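PDB 3A5V: alpha-galactosidase from Umbelopsis vinacea, which hydrolyses alpha-galactosidic bonds, probably releasing terminal galactose from oligosaccharides and related galactosides, as a glycoside hydrolase of family 27. Local coordinates for residues A[17-22]-A[271-276]; A[38-43]-A[283-288]; A[355-360]-A[369-374]. All coordinates share one frame; numbering follows the deposited sequence.

Contacts 1 and 2 belong to the (beta/alpha)8 barrel, and each ties its beginning to its end. Along the chain their segments alternate: 17-22, 38-43, 271-276, 283-288. Contact 1 follows strands 11-14 and 268-270, neighbours in the parallel sheet, and contact 2 joins the end of helix 25-38 and helix 40-43 to the end of helix 279-285. Their centres lie about 17 Å apart, and they touch where Val274 CG1 meets Leu40 CD1 at 3.8 Å, so the two adjoin where the barrel closes. Contact 3 comes later, in a hairpin of the C-terminal beta sandwich, its centre about 43 Å from that of contact 1 and about 30 Å from that of contact 2, touching neither.

Contact 1: A[17-22]-A[271-276]; sequences NKYGCN and GNDVTN. With NAG (2-acetamido-2-deoxy-beta-D-glucopyranose), chain C.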
loop_
_atom_site.group_PDB
_atom_site.type_symbol
_atom_site.label_atom_id
_atom_site.label_comp_id
_atom_site.label_asym_id
_atom_site.label_seq_id
_atom_site.Cartn_x
_atom_site.Cartn_y
_atom_site.Cartn_z
ATOM N N ASN A 17 3.192 29.239 15.928
ATOM C CA ASN A 17 3.011 28.714 17.288
ATOM C C ASN A 17 2.693 29.798 18.313
ATOM O O ASN A 17 1.779 29.642 19.130
ATOM C CB ASN A 17 4.194 27.841 17.710
ATOM C CG ASN A 17 4.223 26.503 16.942
ATOM O OD1 ASN A 17 3.247 26.144 16.275
ATOM N ND2 ASN A 17 5.340 25.787 17.019
ATOM N N LYS A 18 3.402 30.917 18.223
ATOM C CA LYS A 18 3.191 32.015 19.155
ATOM C C LYS A 18 1.929 32.851 18.822
ATOM O O LYS A 18 1.113 33.127 19.704
ATOM C CB LYS A 18 4.455 32.888 19.210
ATOM C CG LYS A 18 4.385 34.108 20.138
ATOM C CD LYS A 18 4.145 33.698 21.591
ATOM C CE LYS A 18 4.026 34.927 22.479
ATOM N NZ LYS A 18 3.776 34.465 23.863
ATOM N N TYR A 19 1.763 33.240 17.559
ATOM C CA TYR A 19 0.740 34.244 17.224
ATOM C C TYR A 19 -0.478 33.697 16.509
ATOM O O TYR A 19 -1.553 34.300 16.569
ATOM C CB TYR A 19 1.353 35.431 16.448
ATOM C CG TYR A 19 2.466 36.064 17.235
ATOM C CD1 TYR A 19 2.202 36.681 18.472
ATOM C CD2 TYR A 19 3.778 36.041 16.769
ATOM C CE1 TYR A 19 3.229 37.252 19.225
ATOM C CE2 TYR A 19 4.810 36.612 17.511
ATOM C CZ TYR A 19 4.517 37.216 18.742
ATOM O OH TYR A 19 5.526 37.762 19.492
ATOM N N GLY A 20 -0.312 32.564 15.828
ATOM C CA GLY A 20 -1.402 31.962 15.066
ATOM C C GLY A 20 -2.111 32.939 14.146
ATOM O O GLY A 20 -1.487 33.708 13.399
ATOM N N CYS A 21 -3.435 32.924 14.216
ATOM C CA CYS A 21 -4.236 33.839 13.436
ATOM C C CYS A 21 -4.292 35.266 13.988
ATOM O O CYS A 21 -4.844 36.148 13.341
ATOM C CB CYS A 21 -5.639 33.269 13.282
ATOM S SG CYS A 21 -6.281 32.641 11.680
ATOM N N ASN A 22 -3.719 35.518 15.165
ATOM C CA ASN A 22 -3.577 36.899 15.644
ATOM C C ASN A 22 -2.336 37.606 15.079
ATOM O O ASN A 22 -2.003 38.716 15.488
ATOM C CB ASN A 22 -3.593 36.949 17.174
ATOM C CG ASN A 22 -4.861 36.328 17.756
ATOM O OD1 ASN A 22 -5.953 36.494 17.205
ATOM N ND2 ASN A 22 -4.715 35.579 18.844
ATOM N N GLY A 271 9.855 27.648 16.530
ATOM C CA GLY A 271 8.383 27.665 16.530
ATOM C C GLY A 271 7.956 28.042 17.939
ATOM O O GLY A 271 7.141 27.343 18.554
ATOM N N ASN A 272 8.557 29.121 18.445
ATOM C CA ASN A 272 8.476 29.499 19.858
ATOM C C ASN A 272 8.366 31.022 20.062
ATOM O O ASN A 272 8.097 31.757 19.107
ATOM C CB ASN A 272 9.697 28.942 20.624
ATOM C CG ASN A 272 11.025 29.560 20.162
ATOM O OD1 ASN A 272 11.069 30.378 19.232
ATOM N ND2 ASN A 272 12.111 29.149 20.801
ATOM N N ASP A 273 8.557 31.483 21.303
ATOM C CA ASP A 273 8.514 32.922 21.614
ATOM C C ASP A 273 9.941 33.483 21.611
ATOM O O ASP A 273 10.802 32.983 22.350
ATOM C CB ASP A 273 7.828 33.159 22.959
ATOM C CG ASP A 273 7.757 34.641 23.352
ATOM O OD1 ASP A 273 7.860 35.554 22.501
ATOM O OD2 ASP A 273 7.563 34.889 24.547
ATOM N N VAL A 274 10.201 34.472 20.754
ATOM C CA VAL A 274 11.541 35.091 20.685
ATOM C C VAL A 274 11.598 36.419 21.447
ATOM O O VAL A 274 12.669 37.020 21.560
ATOM C CB VAL A 274 12.046 35.303 19.218
ATOM C CG1 VAL A 274 12.469 33.970 18.585
ATOM C CG2 VAL A 274 10.991 36.019 18.356
ATOM N N THR A 275 10.464 36.861 21.987
ATOM C CA THR A 275 10.420 38.150 22.701
ATOM C C THR A 275 10.724 38.026 24.200
ATOM O O THR A 275 10.962 39.028 24.880
ATOM C CB THR A 275 9.071 38.903 22.497
ATOM O OG1 THR A 275 7.998 38.134 23.051
ATOM C CG2 THR A 275 8.822 39.182 21.003
ATOM N N ASN A 276 10.696 36.801 24.714
ATOM C CA ASN A 276 11.053 36.538 26.102
ATOM C C ASN A 276 11.696 35.156 26.128
ATOM O O ASN A 276 11.013 34.151 26.238
ATOM C CB ASN A 276 9.818 36.623 27.011
ATOM C CG ASN A 276 10.163 36.523 28.494
ATOM O OD1 ASN A 276 11.260 36.111 28.871
ATOM N ND2 ASN A 276 9.219 36.921 29.338
HETATM C C1 NAG C . 9.678 36.801 30.698
HETATM C C2 NAG C . 8.845 37.885 31.400
HETATM C C3 NAG C . 8.790 37.740 32.923
HETATM C C4 NAG C . 8.781 36.289 33.432
HETATM C C5 NAG C . 9.735 35.405 32.598
HETATM C C6 NAG C . 9.734 33.922 32.975
HETATM C C7 NAG C . 8.642 40.240 30.829
HETATM C C8 NAG C . 9.359 41.546 30.693
HETATM N N2 NAG C . 9.399 39.194 31.125
HETATM O O3 NAG C . 7.655 38.455 33.388
HETATM O O4 NAG C . 9.135 36.297 34.808
HETATM O O5 NAG C . 9.410 35.514 31.223
HETATM O O6 NAG C . 8.533 33.302 32.558
HETATM O O7 NAG C . 7.427 40.175 30.665
HETATM O O HOH W 1 5.976 31.063 16.900
HETATM O O HOH W 2 7.665 35.931 19.821
HETATM O O HOH W 3 4.979 38.441 21.941
#
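Asn17 and Gly271 meet at the seam of the (beta/alpha)8 barrel, where the segment following the first strand meets the loop following the eighth. Asn17 ND2 donates to Gly271 O at 2.8 Å with an N-H...O angle of 157°, and the acceptor lies in the amide plane. The same carbonyl also accepts from Asn246 ND2, so two amides grip it. One residue on, a water lying 2.9 Å from Lys18 N and 3.1 Å from Asn272 O connects the two backbones.

The Lys18 chain, bent about CB-CG (chi2 61°), passes its CG over one face of the Tyr19 ring and brings CE to 3.8 Å from Asp273 CG. NZ stays 3.9 Å from Asp273 OD2, a long salt bridge. Asp273 is held from its own side: its OD1 accepts from Thr275 N above the carboxylate plane, an Asx turn, and from Thr275 OG1 at 2.6 Å through the syn lone pair. Tyr19 OH reaches the same turn through two waters, one bonded to Val274 N and one to Thr275 OG1. Asn276, the next residue, carries an N-linked glycan.

Around the seam, Trp13 of strand 11-14 donates to Asn272 O and touches both Tyr19 and Val274. Helix 25-38 packs against the same two side chains, through Leu27 on Tyr19 and through Ala31 and Ile35 on Val274.

Contact 2: A[38-43]-A[283-288]; sequences SGLKDL and EIIMNK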
loop_
_atom_site.group_PDB
_atom_site.type_symbol
_atom_site.label_atom_id
_atom_site.label_comp_id
_atom_site.label_asym_id
_atom_site.label_seq_id
_atom_site.Cartn_x
_atom_site.Cartn_y
_atom_site.Cartn_z
ATOM N N SER A 38 18.603 39.724 20.346
ATOM C CA SER A 38 18.955 38.612 21.235
ATOM C C SER A 38 20.226 37.893 20.810
ATOM O O SER A 38 20.772 37.112 21.586
ATOM C CB SER A 38 17.822 37.583 21.273
ATOM O OG SER A 38 17.654 37.006 19.985
ATOM N N GLY A 39 20.666 38.105 19.573
ATOM C CA GLY A 39 21.820 37.373 19.042
ATOM C C GLY A 39 21.463 36.209 18.118
ATOM O O GLY A 39 22.350 35.617 17.495
ATOM N N LEU A 40 20.177 35.875 18.026
ATOM C CA LEU A 40 19.729 34.765 17.177
ATOM C C LEU A 40 20.087 34.983 15.712
ATOM O O LEU A 40 20.531 34.055 15.041
ATOM C CB LEU A 40 18.213 34.519 17.335
ATOM C CG LEU A 40 17.765 33.918 18.685
ATOM C CD1 LEU A 40 16.255 33.887 18.808
ATOM C CD2 LEU A 40 18.334 32.503 18.923
ATOM N N LYS A 41 19.905 36.213 15.220
ATOM C CA LYS A 41 20.299 36.525 13.859
ATOM C C LYS A 41 21.755 36.146 13.562
ATOM O O LYS A 41 22.042 35.457 12.568
ATOM C CB LYS A 41 20.068 38.014 13.532
ATOM C CG LYS A 41 20.638 38.382 12.156
ATOM C CD LYS A 41 20.441 39.876 11.840
ATOM C CE LYS A 41 21.325 40.744 12.697
ATOM N NZ LYS A 41 21.403 42.111 12.069
ATOM N N ASP A 42 22.674 36.604 14.409
ATOM C CA ASP A 42 24.088 36.367 14.166
ATOM C C ASP A 42 24.493 34.905 14.385
ATOM O O ASP A 42 25.524 34.473 13.880
ATOM C CB ASP A 42 24.947 37.305 15.009
ATOM C CG ASP A 42 24.785 38.776 14.596
ATOM O OD1 ASP A 42 24.659 39.070 13.390
ATOM O OD2 ASP A 42 24.769 39.624 15.494
ATOM N N LEU A 43 23.683 34.152 15.133
ATOM C CA LEU A 43 23.890 32.697 15.250
ATOM C C LEU A 43 23.521 31.940 13.967
ATOM O O LEU A 43 23.961 30.808 13.758
ATOM C CB LEU A 43 23.131 32.139 16.453
ATOM C CG LEU A 43 23.705 32.544 17.819
ATOM C CD1 LEU A 43 22.656 32.378 18.911
ATOM C CD2 LEU A 43 24.961 31.762 18.172
ATOM N N GLU A 283 20.228 28.182 26.425
ATOM C CA GLU A 283 21.182 27.068 26.540
ATOM C C GLU A 283 21.018 26.065 25.392
ATOM O O GLU A 283 22.012 25.538 24.865
ATOM C CB GLU A 283 21.014 26.374 27.898
ATOM C CG GLU A 283 22.031 25.271 28.161
ATOM C CD GLU A 283 21.875 24.609 29.531
ATOM O OE1 GLU A 283 21.271 25.223 30.452
ATOM O OE2 GLU A 283 22.354 23.459 29.668
ATOM N N ILE A 284 19.768 25.811 25.002
ATOM C CA ILE A 284 19.468 24.842 23.925
ATOM C C ILE A 284 19.618 25.428 22.502
ATOM O O ILE A 284 20.161 24.782 21.598
ATOM C CB ILE A 284 18.044 24.207 24.096
ATOM C CG1 ILE A 284 17.869 23.543 25.488
ATOM C CG2 ILE A 284 17.723 23.202 22.933
ATOM C CD1 ILE A 284 18.899 22.414 25.828
ATOM N N ILE A 285 19.149 26.656 22.295
ATOM C CA ILE A 285 19.090 27.183 20.922
ATOM C C ILE A 285 20.260 28.106 20.542
ATOM O O ILE A 285 20.363 28.524 19.384
ATOM C CB ILE A 285 17.722 27.845 20.595
ATOM C CG1 ILE A 285 17.555 29.191 21.335
ATOM C CG2 ILE A 285 16.544 26.834 20.871
ATOM C CD1 ILE A 285 16.272 29.967 20.964
ATOM N N MET A 286 21.120 28.444 21.505
ATOM C CA MET A 286 22.204 29.393 21.207
ATOM C C MET A 286 23.590 28.809 21.398
ATOM O O MET A 286 24.545 29.540 21.696
ATOM C CB MET A 286 22.065 30.695 22.027
ATOM C CG MET A 286 20.732 31.429 21.831
ATOM S SD MET A 286 20.789 33.014 22.725
ATOM C CE MET A 286 19.179 33.704 22.339
ATOM N N ASN A 287 23.708 27.499 21.226
ATOM C CA ASN A 287 24.999 26.844 21.394
ATOM C C ASN A 287 25.671 26.756 20.028
ATOM O O ASN A 287 25.260 25.963 19.183
ATOM C CB ASN A 287 24.808 25.455 22.032
ATOM C CG ASN A 287 26.131 24.725 22.284
ATOM O OD1 ASN A 287 27.033 24.746 21.445
ATOM N ND2 ASN A 287 26.240 24.063 23.441
ATOM N N LYS A 288 26.699 27.573 19.807
ATOM C CA LYS A 288 27.356 27.649 18.493
ATOM C C LYS A 288 27.937 26.329 18.017
ATOM O O LYS A 288 28.002 26.098 16.823
ATOM C CB LYS A 288 28.479 28.716 18.479
ATOM C CG LYS A 288 27.969 30.151 18.707
ATOM C CD LYS A 288 29.155 31.131 18.814
ATOM C CE LYS A 288 28.688 32.507 19.243
ATOM N NZ LYS A 288 29.875 33.443 19.194
#
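Leu43 and Met286 pack together in the helical layer outside the barrel, at the C-terminal ends of helices 25-38 and 279-285. The contact is mainly apolar, with no hydrogen bond between the segments. Leu43 is the most covered residue, and its two methyls divide the work: CD1 sits 3.6 Å from Met286 CB, while CD2 presses on Lys288 CG at 3.5 Å, tighter than ordinary van der Waals contact.

With chi2 and chi3 both near 180°, Met286 runs out straight, roughly perpendicular to Leu40 and Leu43. Its terminal CE thus reaches Leu40 CD2 at 3.7 Å and Ser38 O at 3.8 Å. Leu40 CD2 also meets Ile285 CD1 at 3.9 Å, which extends the apolar patch inward to Leu270 of strand 268-270, touched by both side chains. Asn287 N-caps helix 288-294, its OD1 accepting from Val290 N. The side chain of Met286 is about 4 Å, nearest atoms, from a bound 1PG, a glycol ether probably from the crystallisation liquor.

Packing of the end of helix 25-38 and the short helix 40-43 against the end of helix 279-285 is typical of a closed (beta/alpha)8 barrel, whose outer helical layer meets itself where strands 11-14 and 268-270 are neighbours.

Contact 3: A[355-360]-A[369-374]; sequences SRSIEV and LGNFSN. With NAG (2-acetamido-2-deoxy-beta-D-glucopyranose), chain D.
Val360 and Phe372, with Asn371, have the most surface buried in this antiparallel hairpin, whose strand segments 358-360 and 369-372 run at 152° to each other. Val360 CG2 approaches the Phe372 ring obliquely, 3.7 Å from CD1, and the two side chains cross at about a right angle. Phe372 CG stands anti to its own carbonyl carbon (chi1 -66°), which also brings a ring edge towards Ile358 O.

The backbone of Val360 faces two residues. Its N donates to Gly370 O at 2.9 Å, and its O accepts from Leu369 N at 2.7 Å; this two-against-one pairing fits a beta bulge, with Gly370 at positive phi. Regular pairing resumes at Ile358 and Phe372, a hydrogen-bonded pair with both N...O distances at 2.9 Å.

Asn371 lies on the other side of the sheet from Phe372, paired with Glu359, and is glycosylated: its ND2 is bound to C1 of the sugar at 1.4 Å. The N-H left on this amide points in plane to Ser357 OG, 2.9 Å from ND2 and almost straight at 171°, while OD1 comes 3.4 Å from Glu359 CB. The sugar returns to the partner strand, its O6 accepting from Glu359 N at 3.1 Å. The bond to Ser357 and the sugar's bond to Glu359 N should together restrict rotation about the linkage.

Strand 384-390 borders 358-362 in the sheet, bringing Phe390 onto Ile358 and Val360. Strand 375-380 of the sandwich's smaller sheet meets Val360 through Ile376, and Trp341 of helix 341-344 touches Ile358 and Phe372.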
loop_
_atom_site.group_PDB
_atom_site.type_symbol
_atom_site.label_atom_id
_atom_site.label_comp_id
_atom_site.label_asym_id
_atom_site.label_seq_id
_atom_site.Cartn_x
_atom_site.Cartn_y
_atom_site.Cartn_z
ATOM N N SER A 355 41.720 0.371 18.374
ATOM C CA SER A 355 42.665 0.842 19.408
ATOM C C SER A 355 43.074 2.309 19.240
ATOM O O SER A 355 43.803 2.839 20.067
ATOM C CB SER A 355 43.930 -0.023 19.438
ATOM O OG SER A 355 44.698 0.182 18.262
ATOM N N ARG A 356 42.609 2.961 18.176
ATOM C CA ARG A 356 42.997 4.351 17.883
ATOM C C ARG A 356 42.531 5.292 18.990
ATOM O O ARG A 356 41.340 5.323 19.328
ATOM C CB ARG A 356 42.433 4.791 16.523
ATOM C CG ARG A 356 42.801 6.214 16.079
ATOM C CD ARG A 356 44.123 6.300 15.347
ATOM N NE ARG A 356 44.280 5.281 14.303
ATOM C CZ ARG A 356 44.104 5.488 13.000
ATOM N NH1 ARG A 356 43.758 6.685 12.552
ATOM N NH2 ARG A 356 44.286 4.496 12.136
ATOM N N SER A 357 43.481 6.034 19.555
ATOM C CA SER A 357 43.210 7.019 20.612
ATOM C C SER A 357 42.747 8.312 19.979
ATOM O O SER A 357 43.432 8.859 19.103
ATOM C CB SER A 357 44.471 7.278 21.465
ATOM O OG SER A 357 44.223 8.304 22.412
ATOM N N ILE A 358 41.587 8.802 20.425
ATOM C CA ILE A 358 40.925 9.954 19.804
ATOM C C ILE A 358 40.315 10.833 20.896
ATOM O O ILE A 358 39.716 10.322 21.850
ATOM C CB ILE A 358 39.803 9.509 18.793
ATOM C CG1 ILE A 358 40.377 8.628 17.672
ATOM C CG2 ILE A 358 39.075 10.722 18.170
ATOM C CD1 ILE A 358 39.294 7.888 16.859
ATOM N N GLU A 359 40.484 12.148 20.753
ATOM C CA GLU A 359 39.885 13.104 21.671
ATOM C C GLU A 359 38.396 13.254 21.374
ATOM O O GLU A 359 37.994 13.416 20.217
ATOM C CB GLU A 359 40.542 14.489 21.567
ATOM C CG GLU A 359 39.968 15.460 22.603
ATOM C CD GLU A 359 40.401 16.920 22.440
ATOM O OE1 GLU A 359 41.093 17.263 21.466
ATOM O OE2 GLU A 359 40.003 17.729 23.308
ATOM N N VAL A 360 37.595 13.229 22.435
ATOM C CA VAL A 360 36.143 13.360 22.316
ATOM C C VAL A 360 35.706 14.601 23.078
ATOM O O VAL A 360 36.081 14.788 24.245
ATOM C CB VAL A 360 35.413 12.122 22.897
ATOM C CG1 VAL A 360 33.876 12.283 22.751
ATOM C CG2 VAL A 360 35.900 10.836 22.201
ATOM N N LEU A 369 36.353 15.806 26.736
ATOM C CA LEU A 369 36.267 14.691 27.670
ATOM C C LEU A 369 37.589 13.940 27.760
ATOM O O LEU A 369 37.694 12.985 28.523
ATOM C CB LEU A 369 35.124 13.726 27.304
ATOM C CG LEU A 369 33.702 14.315 27.260
ATOM C CD1 LEU A 369 32.699 13.225 26.843
ATOM C CD2 LEU A 369 33.302 14.983 28.609
ATOM N N GLY A 370 38.586 14.380 26.997
ATOM C CA GLY A 370 39.877 13.696 26.938
ATOM C C GLY A 370 39.923 12.700 25.791
ATOM O O GLY A 370 39.041 12.698 24.927
ATOM N N ASN A 371 40.957 11.864 25.783
ATOM C CA ASN A 371 41.144 10.852 24.750
ATOM C C ASN A 371 40.587 9.506 25.191
ATOM O O ASN A 371 40.632 9.168 26.379
ATOM C CB ASN A 371 42.632 10.691 24.420
ATOM C CG ASN A 371 43.125 11.692 23.380
ATOM O OD1 ASN A 371 42.830 12.886 23.465
ATOM N ND2 ASN A 371 43.892 11.190 22.394
ATOM N N PHE A 372 40.088 8.741 24.220
ATOM C CA PHE A 372 39.515 7.415 24.436
ATOM C C PHE A 372 39.994 6.494 23.311
ATOM O O PHE A 372 40.305 6.972 22.216
ATOM C CB PHE A 372 37.975 7.494 24.371
ATOM C CG PHE A 372 37.353 8.300 25.479
ATOM C CD1 PHE A 372 37.324 9.694 25.418
ATOM C CD2 PHE A 372 36.801 7.660 26.590
ATOM C CE1 PHE A 372 36.753 10.448 26.450
ATOM C CE2 PHE A 372 36.227 8.406 27.633
ATOM C CZ PHE A 372 36.204 9.803 27.557
ATOM N N SER A 373 40.048 5.188 23.584
ATOM C CA SER A 373 40.194 4.167 22.541
ATOM C C SER A 373 39.110 3.120 22.737
ATOM O O SER A 373 38.578 2.987 23.845
ATOM C CB SER A 373 41.591 3.531 22.538
ATOM O OG SER A 373 41.817 2.817 23.723
ATOM N N ASN A 374 38.791 2.405 21.653
ATOM C CA ASN A 374 37.914 1.224 21.656
ATOM C C ASN A 374 36.413 1.488 21.823
ATOM O O ASN A 374 35.609 0.990 21.035
ATOM C CB ASN A 374 38.372 0.201 22.710
ATOM C CG ASN A 374 39.667 -0.500 22.323
ATOM O OD1 ASN A 374 40.731 -0.113 22.781
ATOM N ND2 ASN A 374 39.579 -1.519 21.468
HETATM C C1 NAG D . 44.423 12.124 21.427
HETATM C C2 NAG D . 45.795 11.525 21.067
HETATM C C3 NAG D . 46.452 12.304 19.923
HETATM C C4 NAG D . 45.499 12.417 18.731
HETATM C C5 NAG D . 44.119 12.918 19.196
HETATM C C6 NAG D . 43.119 12.931 18.036
HETATM C C7 NAG D . 47.288 10.367 22.608
HETATM C C8 NAG D . 48.003 10.403 23.932
HETATM N N2 NAG D . 46.675 11.487 22.227
HETATM O O3 NAG D . 47.643 11.664 19.517
HETATM O O4 NAG D . 46.012 13.349 17.797
HETATM O O5 NAG D . 43.629 12.124 20.250
HETATM O O6 NAG D . 41.912 13.535 18.433
HETATM O O7 NAG D . 47.310 9.338 21.916
#